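Local structure of T-lymphoma invasion and metastasis-inducing protein 2 (Mus musculus, 3A8P) at residues A[83-86]-A[87-90]; A[108-111]-A[112-116]; A[161-164]-A[165-168]. The protein activates the GTPase Rac1 by stimulating GDP–GTP exchange, and is represented here by its PHCCEx domain, a protein- and membrane-binding module. All blocks are in the same frame, centred on the assembly; numbering follows the deposited sequence.

Interactions 1 and 2 both belong to the PH domain of this PHCCEx module, whereas interaction 3 lies in its CC-Ex part. Along the chain they come in series: the loop 83-90 between strands 78-81 and 91-95, then the first turns of helix 109-130, then the end of helix 136-165. The first two touch, with centres about 14 Å apart; H90 packs on S108, Q109 and L112, setting the loop's last residue against the helix start. Interaction 3 has its centre about 47 and 50 Å from those of interactions 1 and 2, at the far end of the long helical hairpin. The hairpin thus carries one end of the module well away from the PH domain.

Interaction 1: A[83-86]-A[87-90]; sequences PEHP and KKEH
The H85 imidazole has the backbone of K87 and K88 along one part of its rim: K87 C lies at the edge in the ring plane and K88 N sits near that plane, while K87 N approaches obliquely. On one face rests the neighbouring proline, P86 CD lying 3.6 Å above the plane and offset toward the rim. Within 87-90, the adjacent residues E89 and H90 also meet, E89 CB lying 3.9 Å above the centre of the H90 ring.

One ring nitrogen, H85 ND1, takes both bonds across the turn, from K88 N at 3.1 Å and from K87 N at 3.3 Å; both are bent, the donors standing 22° and 31° out of the ring plane. A shared acceptor of this kind is consistent with an ND1 that carries no proton. A chi1 of -166° turns the H85 ring toward the two following amides, so that ND1 is the atom that meets them. Its CB also comes within 3.6 Å of K88 O.

The lysine side chains lead outward. K87 first folds back at chi2, bringing its CD to 3.7 Å from P86 O. Nearer the ends of the loop, a water donates to P83 O (2.8 Å) and can also reach E89 OE1 (3.1 Å), though it has more acceptors nearby than protons. Beyond the turn, E89 O accepts from Q105 NE2 and H90 pairs through its backbone with A106.

P86 and K87 have the backbone angles of the central pair in a type I beta turn, here clasped by a histidine in the loop joining antiparallel strands 78-81 and 91-95 of the PH domain.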
# COMPACT_ATOMS: atom_id res chain seq x y z
N PRO A 83 -1.41 -0.87 -15.77
CA PRO A 83 -1.59 -1.02 -17.22
C PRO A 83 -1.64 0.31 -17.98
O PRO A 83 -1.40 0.34 -19.19
CB PRO A 83 -2.91 -1.80 -17.32
CG PRO A 83 -3.68 -1.35 -16.08
CD PRO A 83 -2.58 -1.37 -15.02
N GLU A 84 -1.92 1.41 -17.29
CA GLU A 84 -1.98 2.71 -17.95
C GLU A 84 -0.62 3.37 -18.20
O GLU A 84 -0.56 4.40 -18.86
CB GLU A 84 -2.87 3.69 -17.17
CG GLU A 84 -2.31 4.07 -15.82
CD GLU A 84 -2.70 3.10 -14.72
OE1 GLU A 84 -2.80 1.88 -15.00
OE2 GLU A 84 -2.88 3.55 -13.57
N HIS A 85 0.45 2.80 -17.66
CA HIS A 85 1.77 3.39 -17.88
C HIS A 85 1.88 3.67 -19.37
O HIS A 85 1.71 2.78 -20.19
CB HIS A 85 2.88 2.43 -17.43
CG HIS A 85 4.22 3.08 -17.31
ND1 HIS A 85 5.04 3.31 -18.40
CD2 HIS A 85 4.87 3.59 -16.24
CE1 HIS A 85 6.13 3.93 -18.01
NE2 HIS A 85 6.06 4.12 -16.70
N PRO A 86 2.16 4.92 -19.74
CA PRO A 86 2.28 5.35 -21.14
C PRO A 86 3.36 4.73 -22.03
O PRO A 86 3.13 4.52 -23.22
CB PRO A 86 2.45 6.86 -21.03
CG PRO A 86 3.23 7.00 -19.77
CD PRO A 86 2.52 6.03 -18.84
N LYS A 87 4.52 4.43 -21.46
CA LYS A 87 5.60 3.88 -22.27
C LYS A 87 5.87 2.39 -22.15
O LYS A 87 6.47 1.79 -23.04
CB LYS A 87 6.89 4.65 -21.98
CG LYS A 87 6.74 6.15 -22.19
CD LYS A 87 6.25 6.46 -23.60
CE LYS A 87 5.80 7.91 -23.73
NZ LYS A 87 6.86 8.86 -23.32
N LYS A 88 5.44 1.77 -21.05
CA LYS A 88 5.70 0.36 -20.87
C LYS A 88 4.50 -0.49 -20.51
O LYS A 88 3.52 -0.02 -19.92
CB LYS A 88 6.80 0.18 -19.83
CG LYS A 88 8.14 0.73 -20.30
CD LYS A 88 9.23 0.56 -19.26
CE LYS A 88 10.60 0.69 -19.93
NZ LYS A 88 10.70 1.93 -20.75
N GLU A 89 4.59 -1.76 -20.87
CA GLU A 89 3.54 -2.73 -20.61
C GLU A 89 4.02 -3.66 -19.51
O GLU A 89 5.22 -3.76 -19.26
CB GLU A 89 3.26 -3.56 -21.87
CG GLU A 89 3.51 -2.81 -23.17
CD GLU A 89 2.55 -1.66 -23.36
OE1 GLU A 89 1.33 -1.92 -23.34
OE2 GLU A 89 3.01 -0.51 -23.52
N HIS A 90 3.09 -4.34 -18.85
CA HIS A 90 3.41 -5.28 -17.78
C HIS A 90 4.05 -4.63 -16.55
O HIS A 90 4.81 -5.27 -15.81
CB HIS A 90 4.32 -6.38 -18.35
CG HIS A 90 3.85 -6.90 -19.67
ND1 HIS A 90 4.71 -7.22 -20.70
CD2 HIS A 90 2.60 -7.12 -20.15
CE1 HIS A 90 4.01 -7.61 -21.75
NE2 HIS A 90 2.73 -7.56 -21.44
O HOH W 1 -0.04 -1.73 -20.51

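Interaction 2: A[108-111]-A[112-116]; sequences SQTD and LENWV
D111 and W115 lie side by side one turn apart at the start of helix 109-130, the C-terminal helix of the PH fold, where S108 is the N-cap and its OG accepts from D111 N at 3.0 Å. The D111 carboxylate stands almost perpendicular to the indole, 81° between planes, with OD2 at the ring edge in its plane. A water joins the two, giving a proton to D111 OD2 (2.7 Å) and taking one from W115 NE1 (2.9 Å). OD2 also accepts a hydrogen bond from T107 N, and OD1 makes a salt bridge to K13, whose charge in turn forms a cation-pi contact with W115. A second water links OD1 to N114 ND2. Each carboxylate oxygen thus has a water and one protein group as partners, and the helix start probably stabilises the negative charge further.

L112 is buried. Its N reaches back to S108 O at 2.9 Å, CB lies close to the carbonyl oxygens of S108 and Q109, and the side chain packs on S81 and A106, joining the helix to strand 78-81.

Q109 works on the exposed flank. Its chain bends at chi2 (56°), turning the amide along the helix to E113. The resulting bond is nearly straight: Q109 NE2, with its partner in the amide plane, donates at 2.7 Å to the anti lone pair of E113 OE2.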
# COMPACT_ATOMS: atom_id res chain seq x y z
N SER A 108 5.61 -10.31 -18.98
CA SER A 108 4.33 -10.56 -19.64
C SER A 108 3.22 -10.31 -18.64
O SER A 108 3.48 -10.12 -17.45
CB SER A 108 4.26 -12.01 -20.12
OG SER A 108 4.17 -12.91 -19.01
N GLN A 109 1.97 -10.32 -19.12
CA GLN A 109 0.83 -10.11 -18.24
C GLN A 109 0.76 -11.26 -17.25
O GLN A 109 0.48 -11.06 -16.07
CB GLN A 109 -0.47 -10.03 -19.05
CG GLN A 109 -1.77 -10.00 -18.21
CD GLN A 109 -1.82 -8.86 -17.19
OE1 GLN A 109 -1.35 -7.75 -17.44
NE2 GLN A 109 -2.42 -9.13 -16.03
N THR A 110 1.00 -12.48 -17.73
CA THR A 110 0.97 -13.65 -16.86
C THR A 110 2.07 -13.55 -15.80
O THR A 110 1.84 -13.85 -14.63
CB THR A 110 1.20 -14.96 -17.66
OG1 THR A 110 0.12 -15.15 -18.58
CG2 THR A 110 1.26 -16.15 -16.71
N ASP A 111 3.25 -13.12 -16.21
CA ASP A 111 4.36 -12.98 -15.28
C ASP A 111 4.00 -11.93 -14.22
O ASP A 111 4.26 -12.13 -13.03
CB ASP A 111 5.63 -12.59 -16.03
CG ASP A 111 6.86 -12.58 -15.14
OD1 ASP A 111 7.11 -13.60 -14.47
OD2 ASP A 111 7.57 -11.56 -15.13
N LEU A 112 3.37 -10.83 -14.64
CA LEU A 112 2.96 -9.79 -13.70
C LEU A 112 2.00 -10.35 -12.65
O LEU A 112 2.15 -10.11 -11.45
CB LEU A 112 2.31 -8.61 -14.44
CG LEU A 112 1.72 -7.46 -13.61
CD1 LEU A 112 1.68 -6.19 -14.46
CD2 LEU A 112 0.31 -7.82 -13.13
N GLU A 113 1.02 -11.12 -13.11
CA GLU A 113 0.05 -11.71 -12.20
C GLU A 113 0.72 -12.68 -11.24
O GLU A 113 0.35 -12.75 -10.07
CB GLU A 113 -1.05 -12.44 -12.97
CG GLU A 113 -2.01 -11.51 -13.68
CD GLU A 113 -2.91 -12.24 -14.66
OE1 GLU A 113 -3.29 -13.39 -14.36
OE2 GLU A 113 -3.23 -11.67 -15.72
N ASN A 114 1.70 -13.43 -11.73
CA ASN A 114 2.40 -14.37 -10.88
C ASN A 114 3.18 -13.65 -9.77
O ASN A 114 3.23 -14.13 -8.64
CB ASN A 114 3.34 -15.26 -11.70
CG ASN A 114 2.59 -16.26 -12.57
OD1 ASN A 114 1.44 -16.60 -12.29
ND2 ASN A 114 3.24 -16.73 -13.63
N TRP A 115 3.78 -12.51 -10.11
CA TRP A 115 4.55 -11.71 -9.15
C TRP A 115 3.64 -11.11 -8.09
O TRP A 115 3.94 -11.15 -6.89
CB TRP A 115 5.29 -10.58 -9.86
CG TRP A 115 6.65 -10.98 -10.36
CD1 TRP A 115 7.03 -11.17 -11.66
CD2 TRP A 115 7.81 -11.25 -9.56
NE1 TRP A 115 8.35 -11.54 -11.72
CE2 TRP A 115 8.86 -11.60 -10.45
CE3 TRP A 115 8.07 -11.23 -8.18
CZ2 TRP A 115 10.15 -11.93 -10.00
CZ3 TRP A 115 9.35 -11.56 -7.73
CH2 TRP A 115 10.38 -11.90 -8.65
N VAL A 116 2.53 -10.54 -8.54
CA VAL A 116 1.57 -9.93 -7.62
C VAL A 116 1.06 -10.99 -6.65
O VAL A 116 1.01 -10.77 -5.45
CB VAL A 116 0.37 -9.31 -8.39
CG1 VAL A 116 -0.76 -8.96 -7.42
CG2 VAL A 116 0.83 -8.06 -9.11
O HOH W 2 9.96 -11.93 -14.04
O HOH W 3 5.92 -15.94 -14.14

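Interaction 3: A[161-164]-A[165-168]; sequences AELQ and LSVV
The end of helix 136-165 runs into a type I beta turn, L165 to V168, which begins the link to helix 171-206 in the helical hairpin of the CC-Ex region; the second helix contains a predicted coiled coil. L165 N donates to A161 O at 2.9 Å, and S166 N to E162 O at 3.0 Å, the latter noticeably bent at 138°.

S166 brings its side chain to the same group of carbonyls. Its hydroxyl occupies the crowded position between backbone N and carbonyl carbon (chi1 72°), from which OG donates to L163 O at 2.6 Å. The same carbonyl oxygen also takes a weak bond from S166 N, making L163 O an acceptor for two groups of one residue. S166 CB lies against this oxygen as well, and a serine hydroxyl bound three residues back is a familiar sight in helices.

L165 CB is within 3.6 Å of A161 O and slightly nearer E162 O, while the rest of its side chain meets R174 and I181 on helix 171-206. E162 also touches I181, with its carboxylate held in a salt bridge to K158. V168 joins the same interface through I177, and its carbonyl oxygen accepts from R174 NE.

Q164 O is flanked by two valine methyls: V167 CG2 and V168 CG2 each approach it to 3.5 Å, in van der Waals contact. The turn itself is closed by V168 N, which donates to L165 O at 3.0 Å.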
# COMPACT_ATOMS: atom_id res chain seq x y z
N ALA A 161 -18.74 14.67 16.19
CA ALA A 161 -17.79 15.74 16.46
C ALA A 161 -18.13 16.96 15.61
O ALA A 161 -18.13 18.09 16.10
CB ALA A 161 -16.36 15.28 16.18
N GLU A 162 -18.42 16.73 14.33
CA GLU A 162 -18.77 17.81 13.42
C GLU A 162 -20.04 18.52 13.90
O GLU A 162 -20.12 19.75 13.88
CB GLU A 162 -18.96 17.25 12.01
CG GLU A 162 -17.68 16.66 11.44
CD GLU A 162 -17.89 15.94 10.12
OE1 GLU A 162 -18.94 15.30 9.94
OE2 GLU A 162 -16.98 16.00 9.26
N LEU A 163 -21.03 17.75 14.35
CA LEU A 163 -22.27 18.35 14.86
C LEU A 163 -21.95 19.23 16.06
O LEU A 163 -22.50 20.33 16.19
CB LEU A 163 -23.28 17.26 15.27
CG LEU A 163 -24.66 17.74 15.73
CD1 LEU A 163 -25.38 18.46 14.59
CD2 LEU A 163 -25.50 16.55 16.20
N GLN A 164 -21.06 18.77 16.94
CA GLN A 164 -20.68 19.57 18.11
C GLN A 164 -19.94 20.84 17.68
O GLN A 164 -20.12 21.90 18.28
CB GLN A 164 -19.79 18.76 19.06
CG GLN A 164 -20.35 17.42 19.49
CD GLN A 164 -21.80 17.51 19.94
OE1 GLN A 164 -22.13 18.23 20.89
NE2 GLN A 164 -22.67 16.76 19.27
N LEU A 165 -19.11 20.74 16.65
CA LEU A 165 -18.35 21.89 16.16
C LEU A 165 -19.25 22.98 15.56
O LEU A 165 -18.91 24.17 15.61
CB LEU A 165 -17.33 21.46 15.09
CG LEU A 165 -16.63 22.58 14.31
CD1 LEU A 165 -15.65 23.32 15.22
CD2 LEU A 165 -15.89 21.99 13.11
N SER A 166 -20.38 22.57 15.00
CA SER A 166 -21.30 23.51 14.36
C SER A 166 -21.80 24.67 15.22
O SER A 166 -22.22 25.68 14.67
CB SER A 166 -22.50 22.76 13.78
OG SER A 166 -23.37 22.30 14.80
N VAL A 167 -21.77 24.55 16.54
CA VAL A 167 -22.24 25.64 17.40
C VAL A 167 -21.11 26.38 18.10
O VAL A 167 -21.35 27.32 18.86
CB VAL A 167 -23.22 25.14 18.49
CG1 VAL A 167 -24.40 24.41 17.86
CG2 VAL A 167 -22.47 24.23 19.46
N VAL A 168 -19.88 25.94 17.86
CA VAL A 168 -18.71 26.55 18.48
C VAL A 168 -18.20 27.77 17.71
O VAL A 168 -17.95 27.70 16.51
CB VAL A 168 -17.56 25.53 18.61
CG1 VAL A 168 -16.31 26.21 19.13
CG2 VAL A 168 -17.98 24.41 19.54